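Long-range contacts in beta-agarase (Persicobacter, PDB 6AII), which probably hydrolyses the beta-1,4-glycosidic bonds of agarose and releases neoagarobiose, as a glycoside hydrolase of family 16: residues A122-A127 with M313-I318; C149-G154 with K171-S176; P10-P15 with W317-T322. All coordinates share one frame; numbering follows the deposited sequence.

Interaction 1: A122-A127 with M313-I318. With CA (calcium ion), chain B.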
# COMPACT_ATOMS: atom_id res chain seq x y z
N ALA A 122 -6.93 -3.35 -4.98
CA ALA A 122 -7.66 -2.13 -4.75
C ALA A 122 -7.61 -1.28 -6.01
O ALA A 122 -6.59 -1.27 -6.74
CB ALA A 122 -7.03 -1.40 -3.58
N ARG A 123 -8.66 -0.48 -6.23
CA ARG A 123 -8.70 0.52 -7.25
C ARG A 123 -8.63 1.86 -6.57
O ARG A 123 -9.56 2.22 -5.82
CB ARG A 123 -9.98 0.40 -8.10
CG ARG A 123 -10.01 1.32 -9.31
CD ARG A 123 -11.08 1.01 -10.33
NE ARG A 123 -10.91 1.80 -11.54
CZ ARG A 123 -11.64 2.86 -11.91
NH1 ARG A 123 -11.39 3.43 -13.09
NH2 ARG A 123 -12.61 3.34 -11.15
N VAL A 124 -7.52 2.53 -6.81
CA VAL A 124 -7.22 3.73 -6.05
C VAL A 124 -6.97 4.88 -7.01
O VAL A 124 -6.45 4.65 -8.10
CB VAL A 124 -6.00 3.51 -5.15
CG1 VAL A 124 -6.29 2.44 -4.09
CG2 VAL A 124 -4.76 3.20 -5.92
N LYS A 125 -7.22 6.09 -6.53
CA LYS A 125 -6.73 7.26 -7.21
C LYS A 125 -5.73 7.94 -6.27
O LYS A 125 -6.12 8.54 -5.26
CB LYS A 125 -7.87 8.23 -7.53
CG LYS A 125 -7.66 9.11 -8.74
CD LYS A 125 -6.66 10.14 -8.54
CE LYS A 125 -7.00 11.17 -7.50
NZ LYS A 125 -5.86 12.13 -7.43
N ILE A 126 -4.49 7.70 -6.58
CA ILE A 126 -3.36 8.26 -5.79
C ILE A 126 -3.48 9.80 -5.78
O ILE A 126 -3.80 10.41 -6.79
CB ILE A 126 -2.06 7.72 -6.38
CG1 ILE A 126 -1.92 6.25 -5.92
CG2 ILE A 126 -0.85 8.58 -5.91
CD1 ILE A 126 -0.94 5.42 -6.62
N ALA A 127 -3.27 10.39 -4.61
CA ALA A 127 -3.34 11.84 -4.45
C ALA A 127 -2.32 12.54 -5.35
O ALA A 127 -1.18 12.12 -5.43
CB ALA A 127 -3.10 12.22 -3.04
N MET A 313 -6.33 10.74 -1.10
CA MET A 313 -6.17 9.41 -1.70
C MET A 313 -7.56 8.77 -1.73
O MET A 313 -8.20 8.66 -0.68
CB MET A 313 -5.23 8.53 -0.91
CG MET A 313 -5.01 7.15 -1.54
SD MET A 313 -3.98 6.11 -0.43
CE MET A 313 -3.98 4.59 -1.35
N LYS A 314 -8.04 8.36 -2.90
CA LYS A 314 -9.42 7.88 -3.04
C LYS A 314 -9.38 6.37 -3.32
O LYS A 314 -8.48 5.90 -4.07
CB LYS A 314 -10.15 8.59 -4.18
CG LYS A 314 -10.28 10.06 -3.95
CD LYS A 314 -10.94 10.82 -5.09
CE LYS A 314 -10.98 12.30 -4.78
NZ LYS A 314 -11.47 13.05 -5.95
N VAL A 315 -10.32 5.64 -2.74
CA VAL A 315 -10.36 4.20 -2.96
C VAL A 315 -11.76 3.89 -3.53
O VAL A 315 -12.75 3.95 -2.79
CB VAL A 315 -10.08 3.38 -1.69
CG1 VAL A 315 -10.04 1.88 -2.00
CG2 VAL A 315 -8.78 3.83 -0.99
N ASP A 316 -11.79 3.56 -4.82
CA ASP A 316 -13.10 3.23 -5.46
C ASP A 316 -13.61 1.90 -4.95
O ASP A 316 -14.81 1.70 -4.78
CB ASP A 316 -12.89 3.21 -6.97
CG ASP A 316 -14.17 3.00 -7.77
OD1 ASP A 316 -15.27 3.30 -7.24
OD2 ASP A 316 -14.03 2.55 -8.94
N TRP A 317 -12.71 0.93 -4.79
CA TRP A 317 -13.12 -0.37 -4.29
C TRP A 317 -11.90 -1.15 -3.80
O TRP A 317 -10.74 -0.89 -4.21
CB TRP A 317 -13.91 -1.20 -5.35
CG TRP A 317 -13.38 -1.36 -6.74
CD1 TRP A 317 -13.90 -0.71 -7.81
CD2 TRP A 317 -12.35 -2.21 -7.25
NE1 TRP A 317 -13.34 -1.15 -8.97
CE2 TRP A 317 -12.39 -2.08 -8.66
CE3 TRP A 317 -11.44 -3.11 -6.66
CZ2 TRP A 317 -11.52 -2.77 -9.48
CZ3 TRP A 317 -10.55 -3.78 -7.47
CH2 TRP A 317 -10.60 -3.62 -8.87
N ILE A 318 -12.15 -2.12 -2.94
CA ILE A 318 -11.23 -3.13 -2.52
C ILE A 318 -11.94 -4.45 -2.79
O ILE A 318 -13.11 -4.59 -2.37
CB ILE A 318 -10.88 -3.03 -1.02
CG1 ILE A 318 -10.24 -1.68 -0.69
CG2 ILE A 318 -10.06 -4.20 -0.57
CD1 ILE A 318 -10.24 -1.37 0.79
CA CA B . -17.00 2.82 -5.76
O HOH W 1 -18.04 4.15 -7.63

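Interaction 2: C149-G154 with K171-S176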
# COMPACT_ATOMS: atom_id res chain seq x y z
N CYS A 149 1.37 -1.63 -2.60
CA CYS A 149 1.71 -0.36 -3.27
C CYS A 149 2.29 0.60 -2.23
O CYS A 149 1.62 0.87 -1.25
CB CYS A 149 0.45 0.26 -3.86
SG CYS A 149 0.66 2.01 -4.42
N GLU A 150 3.51 1.10 -2.45
CA GLU A 150 3.97 2.29 -1.78
C GLU A 150 4.34 3.26 -2.90
O GLU A 150 5.13 2.93 -3.79
CB GLU A 150 5.18 2.12 -0.84
CG GLU A 150 4.96 1.06 0.19
CD GLU A 150 6.20 0.94 1.08
OE1 GLU A 150 6.91 -0.05 0.85
OE2 GLU A 150 6.48 1.88 1.92
N ASN A 151 3.69 4.40 -2.90
CA ASN A 151 3.84 5.37 -3.95
C ASN A 151 3.83 6.75 -3.33
O ASN A 151 3.26 6.89 -2.22
CB ASN A 151 2.69 5.20 -4.94
CG ASN A 151 2.52 6.37 -5.89
OD1 ASN A 151 1.85 7.32 -5.52
ND2 ASN A 151 3.32 6.38 -6.93
N TYR A 152 4.50 7.69 -3.95
CA TYR A 152 4.73 8.97 -3.34
C TYR A 152 4.01 10.12 -4.00
O TYR A 152 4.41 11.31 -3.83
CB TYR A 152 6.26 9.14 -3.28
CG TYR A 152 6.83 8.13 -2.32
CD1 TYR A 152 6.77 8.35 -0.94
CD2 TYR A 152 7.25 6.91 -2.77
CE1 TYR A 152 7.24 7.39 -0.05
CE2 TYR A 152 7.70 5.94 -1.90
CZ TYR A 152 7.68 6.18 -0.54
OH TYR A 152 8.05 5.20 0.33
N GLY A 153 2.95 9.91 -4.76
CA GLY A 153 2.02 10.94 -5.13
C GLY A 153 2.45 11.70 -6.39
O GLY A 153 2.93 11.13 -7.39
N GLY A 154 2.24 13.00 -6.33
CA GLY A 154 2.40 13.85 -7.49
C GLY A 154 3.66 14.69 -7.47
O GLY A 154 4.50 14.54 -6.60
N LYS A 171 7.28 8.56 -9.84
CA LYS A 171 7.09 7.70 -10.97
C LYS A 171 7.00 6.21 -10.58
O LYS A 171 6.61 5.38 -11.39
CB LYS A 171 8.17 7.91 -12.01
CG LYS A 171 9.52 7.35 -11.66
CD LYS A 171 10.57 7.80 -12.69
CE LYS A 171 11.95 7.28 -12.40
NZ LYS A 171 12.84 7.72 -13.52
N HIS A 172 7.37 5.90 -9.35
CA HIS A 172 7.51 4.52 -8.93
C HIS A 172 6.28 4.02 -8.15
O HIS A 172 5.41 4.76 -7.64
CB HIS A 172 8.72 4.34 -8.04
CG HIS A 172 10.01 4.51 -8.68
ND1 HIS A 172 10.63 5.74 -8.71
CD2 HIS A 172 10.80 3.70 -9.36
CE1 HIS A 172 11.71 5.63 -9.37
NE2 HIS A 172 11.88 4.39 -9.77
N ILE A 173 6.16 2.71 -8.19
CA ILE A 173 5.33 1.94 -7.22
C ILE A 173 6.28 0.90 -6.61
O ILE A 173 6.78 0.03 -7.32
CB ILE A 173 4.08 1.31 -7.84
CG1 ILE A 173 3.10 2.36 -8.37
CG2 ILE A 173 3.35 0.44 -6.81
CD1 ILE A 173 2.00 1.79 -9.26
N HIS A 174 6.43 0.93 -5.30
CA HIS A 174 7.22 -0.07 -4.60
C HIS A 174 6.43 -1.37 -4.43
O HIS A 174 5.35 -1.30 -3.93
CB HIS A 174 7.64 0.50 -3.24
CG HIS A 174 8.67 -0.32 -2.54
ND1 HIS A 174 8.59 -0.59 -1.16
CD2 HIS A 174 9.80 -0.91 -2.99
CE1 HIS A 174 9.67 -1.29 -0.81
NE2 HIS A 174 10.44 -1.45 -1.88
N LEU A 175 6.97 -2.50 -4.93
CA LEU A 175 6.33 -3.82 -4.86
C LEU A 175 7.27 -4.67 -4.00
O LEU A 175 8.38 -4.99 -4.45
CB LEU A 175 6.19 -4.43 -6.27
CG LEU A 175 5.49 -3.55 -7.28
CD1 LEU A 175 5.56 -4.24 -8.66
CD2 LEU A 175 4.02 -3.28 -6.85
N SER A 176 6.83 -4.98 -2.80
CA SER A 176 7.77 -5.58 -1.86
C SER A 176 7.02 -6.31 -0.75
O SER A 176 5.79 -6.50 -0.79
CB SER A 176 8.67 -4.47 -1.27
OG SER A 176 9.82 -5.08 -0.70

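Interaction 3: P10-P15 with W317-T322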
# COMPACT_ATOMS: atom_id res chain seq x y z
N PRO A 10 -12.05 -8.89 -14.91
CA PRO A 10 -11.58 -10.23 -14.53
C PRO A 10 -10.52 -10.10 -13.41
O PRO A 10 -9.80 -9.07 -13.31
CB PRO A 10 -10.91 -10.83 -15.77
CG PRO A 10 -11.27 -9.88 -16.89
CD PRO A 10 -11.61 -8.53 -16.28
N VAL A 11 -10.43 -11.16 -12.63
CA VAL A 11 -9.31 -11.27 -11.70
C VAL A 11 -8.12 -11.66 -12.56
O VAL A 11 -8.16 -12.66 -13.24
CB VAL A 11 -9.57 -12.30 -10.59
CG1 VAL A 11 -8.32 -12.59 -9.78
CG2 VAL A 11 -10.75 -11.86 -9.70
N PRO A 12 -7.03 -10.88 -12.49
CA PRO A 12 -5.97 -11.17 -13.41
C PRO A 12 -5.07 -12.36 -13.08
O PRO A 12 -4.27 -12.79 -13.96
CB PRO A 12 -5.16 -9.86 -13.36
CG PRO A 12 -5.40 -9.31 -12.02
CD PRO A 12 -6.86 -9.62 -11.76
N ALA A 13 -5.09 -12.87 -11.84
CA ALA A 13 -4.32 -14.03 -11.46
C ALA A 13 -5.15 -15.28 -11.78
O ALA A 13 -6.37 -15.18 -11.78
CB ALA A 13 -4.00 -13.98 -10.01
N ASP A 14 -4.43 -16.36 -11.95
CA ASP A 14 -5.13 -17.61 -12.20
C ASP A 14 -5.20 -18.44 -10.91
O ASP A 14 -4.23 -18.67 -10.20
CB ASP A 14 -4.51 -18.40 -13.37
CG ASP A 14 -5.30 -19.67 -13.62
OD1 ASP A 14 -6.22 -19.60 -14.47
OD2 ASP A 14 -5.06 -20.67 -12.87
N PRO A 15 -6.44 -18.90 -10.60
CA PRO A 15 -6.66 -19.58 -9.34
C PRO A 15 -6.24 -21.05 -9.26
O PRO A 15 -6.36 -21.67 -8.16
CB PRO A 15 -8.18 -19.58 -9.18
CG PRO A 15 -8.68 -19.58 -10.59
CD PRO A 15 -7.64 -18.83 -11.42
N TRP A 317 -12.71 0.93 -4.79
CA TRP A 317 -13.12 -0.37 -4.29
C TRP A 317 -11.90 -1.15 -3.80
O TRP A 317 -10.74 -0.89 -4.21
CB TRP A 317 -13.91 -1.20 -5.35
CG TRP A 317 -13.38 -1.36 -6.74
CD1 TRP A 317 -13.90 -0.71 -7.81
CD2 TRP A 317 -12.35 -2.21 -7.25
NE1 TRP A 317 -13.34 -1.15 -8.97
CE2 TRP A 317 -12.39 -2.08 -8.66
CE3 TRP A 317 -11.44 -3.11 -6.66
CZ2 TRP A 317 -11.52 -2.77 -9.48
CZ3 TRP A 317 -10.55 -3.78 -7.47
CH2 TRP A 317 -10.60 -3.62 -8.87
N ILE A 318 -12.15 -2.12 -2.94
CA ILE A 318 -11.23 -3.13 -2.52
C ILE A 318 -11.94 -4.45 -2.79
O ILE A 318 -13.11 -4.59 -2.37
CB ILE A 318 -10.88 -3.03 -1.02
CG1 ILE A 318 -10.24 -1.68 -0.69
CG2 ILE A 318 -10.06 -4.20 -0.57
CD1 ILE A 318 -10.24 -1.37 0.79
N ARG A 319 -11.22 -5.42 -3.37
CA ARG A 319 -11.85 -6.77 -3.56
C ARG A 319 -10.82 -7.83 -3.23
O ARG A 319 -9.62 -7.71 -3.49
CB ARG A 319 -12.43 -6.94 -4.97
CG ARG A 319 -11.38 -6.97 -6.09
CD ARG A 319 -12.06 -6.97 -7.44
NE ARG A 319 -11.12 -7.19 -8.51
CZ ARG A 319 -11.36 -7.64 -9.72
NH1 ARG A 319 -12.59 -8.11 -10.02
NH2 ARG A 319 -10.41 -7.56 -10.66
N VAL A 320 -11.32 -8.89 -2.58
CA VAL A 320 -10.54 -10.00 -2.13
C VAL A 320 -11.19 -11.31 -2.60
O VAL A 320 -12.42 -11.41 -2.45
CB VAL A 320 -10.37 -10.00 -0.61
CG1 VAL A 320 -9.67 -11.23 -0.14
CG2 VAL A 320 -9.59 -8.74 -0.17
N TYR A 321 -10.38 -12.19 -3.16
CA TYR A 321 -10.89 -13.50 -3.63
C TYR A 321 -9.97 -14.61 -3.12
O TYR A 321 -8.77 -14.48 -3.03
CB TYR A 321 -10.98 -13.61 -5.15
CG TYR A 321 -11.84 -12.62 -5.87
CD1 TYR A 321 -11.34 -11.35 -6.20
CD2 TYR A 321 -13.14 -12.90 -6.24
CE1 TYR A 321 -12.11 -10.43 -6.87
CE2 TYR A 321 -13.91 -11.96 -6.88
CZ TYR A 321 -13.39 -10.74 -7.26
OH TYR A 321 -14.19 -9.86 -7.94
N THR A 322 -10.59 -15.79 -2.88
CA THR A 322 -9.88 -17.00 -2.58
C THR A 322 -10.33 -18.08 -3.61
O THR A 322 -11.41 -18.02 -4.15
CB THR A 322 -10.10 -17.47 -1.13
OG1 THR A 322 -11.47 -17.87 -1.04
CG2 THR A 322 -9.66 -16.41 -0.14

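Interaction 1: A122-A127 with M313-I318
Asp316 OD2 receives NH2 of Arg123 in a salt bridge of 2.7 Å, the donor rising above the carboxylate plane while the oxygen lies close to the guanidinium plane; the two flat groups are turned 62° apart. The other oxygen, Asp316 OD1, binds the calcium ion at 2.3 Å, and Asp316 O adds a second bond to it at 2.6 Å. One small acid therefore answers two cations, which would probably polarise it and favour the ionised form. Asp5, Asp30, Asn32 and Gly74 also bind the metal.

A classic beta bulge makes this possible. Both Asp316 and Trp317 sit opposite Arg123, whose O takes N of Asp316 and whose N is given to O of Trp317 at 2.9 Å. With CG of Trp317 between its backbone N and carbonyl carbon (chi1 49°), the indole slides beneath the arginine: Arg123 CB stands 3.6 Å from the centroid of the five-membered ring, over its face, a CH-pi contact. The extended arginine then runs beside Asp316 to the carboxylate. If an alanine replaced Trp317, this aromatic floor would go, and the arginine chain would probably be freer to swing away from Asp316.

Beyond the bulge, Lys125 and Lys314 form a hydrogen-bonded pair. Their CB atoms lie 4.1 Å apart, but their amines diverge: Lys125 curls back to give NZ to O of Ile126, whereas Lys314 reaches Glu309.

The other face is aliphatic, with Val124 CG1 4.2 Å from Val315 CG2. From that face Met313 and Ile318 pack onto strand 280-287 of the second sheet, while strand 118-125 also pairs with strand 217-225, and strand 312-325 with strand 75-79.

Interaction 2: C149-G154 with K171-S176
The imidazole of His174 meets Glu150 with its edge: ND1 donates a hydrogen bond to Glu150 OE1 at 2.7 Å, with OE1 lying in the ring plane and the N-H...O angle 162°. The carboxylate is turned 56° from the ring, and the nitrogen approaches OE1 from above the carboxylate plane. Over one face of the imidazole lies CB of Ser176, two residues further along the same strand, and the ring also stacks with Trp203. A histidine suits this place, offering a donor at its edge and flat surfaces for packing.

The amide of Asn151 is the second flat group, and its rotation is fixed at both ends. ND2 bonds His172 O at 2.7 Å, meeting it almost head-on, while OD1 accepts N of Gly153 at 2.9 Å in an Asx turn. The amide can stretch across because CG is anti to the backbone N (chi1 165°). Gly153, whose N closes the turn, has a positive phi that glycine adopts readily.

Between these side chains the backbones are antiparallel: His174 N reaches Glu150 O at 2.8 Å, whereas Glu150 N to His174 O is weak. On the opposite side of the strands Cys149 SG packs 3.9 Å from Ile173 CG2.

Glu150 is the last glutamate of the E-x-D-x-x-E signature of family 16, by analogy with relatives probably the acid/base, so His174 probably positions it in the catalytic cleft. Strand 132-139 flanks the contact through Cys149 and Asn151, strand 203-204 pairs with strand 173-181 near Ile173, and helix 167-170 lies just before, Trp168 O holding His172 ND1.

Interaction 3: P10-P15 with W317-T322
Val11 puts one methyl, CG2, over the phenol face of Tyr321, 3.5 Å from CE1 and 3.7 Å from the ring centroid, a CH-pi contact displaced toward the rim. The valine has CG1 anti to its own backbone nitrogen (chi1 170°), which leaves CG2 as the branch turned to the ring. The two side chains run antiparallel alongside each other, and the same methyl also stands over one face of the Arg319 guanidinium, 4.2 Å from NH1. A branched aliphatic residue suits this spot, since its branch point lets one methyl reach over the faces of both the phenol and the guanidinium.

Arg319 takes the less common first rotamer, CG wedged between the backbone N and carbonyl carbon (chi1 67°). From there the chain runs out extended to NE and passes along the rim of Tyr321, NE lying at the edge of the phenol in its plane. Arg319 NH1 makes a weak bond of 3.2 Å to Tyr321 OH, and NH1 also bonds Ile9 O. Arg319 NH2 reaches Pro10 O at 3.1 Å, coming from well above the carbonyl plane, with a bent N-H...O angle of 146°. Its main mate is Glu121, whose carboxylate forms a salt bridge with NH2. The long, multiply donating arginine can thus tie two successive carbonyls of the loop to Glu121 on the neighbouring strand 118-125.

Pro10 and Pro12, with their restricted phi, flank Val11. The loop is an N-terminal segment laid over the outer side of strand 312-325, the face opposite Ile318, within the antiparallel beta-sandwich (jelly roll) typical of family 16.

In the fold
Strand 312-325 joins interactions 1 and 3, which share Trp317 and Ile318 and have centres 16 Å apart. Interaction 1 includes a calcium ligand; the Arg319 side chain of interaction 3 is about 11 Å from that ion, and the N-terminal loop is held further along the same strand. Interaction 2 belongs to the other sheet, with its centre 13 Å from that of interaction 1, and the two meet where Ile126 CG2 packs 3.8 Å from Gly153 CA. Interactions 2 and 3 stay about 11 Å apart at their nearest atoms. The calcium and loop contacts thus lie on one sheet, and the probable cleft-side contact on the other.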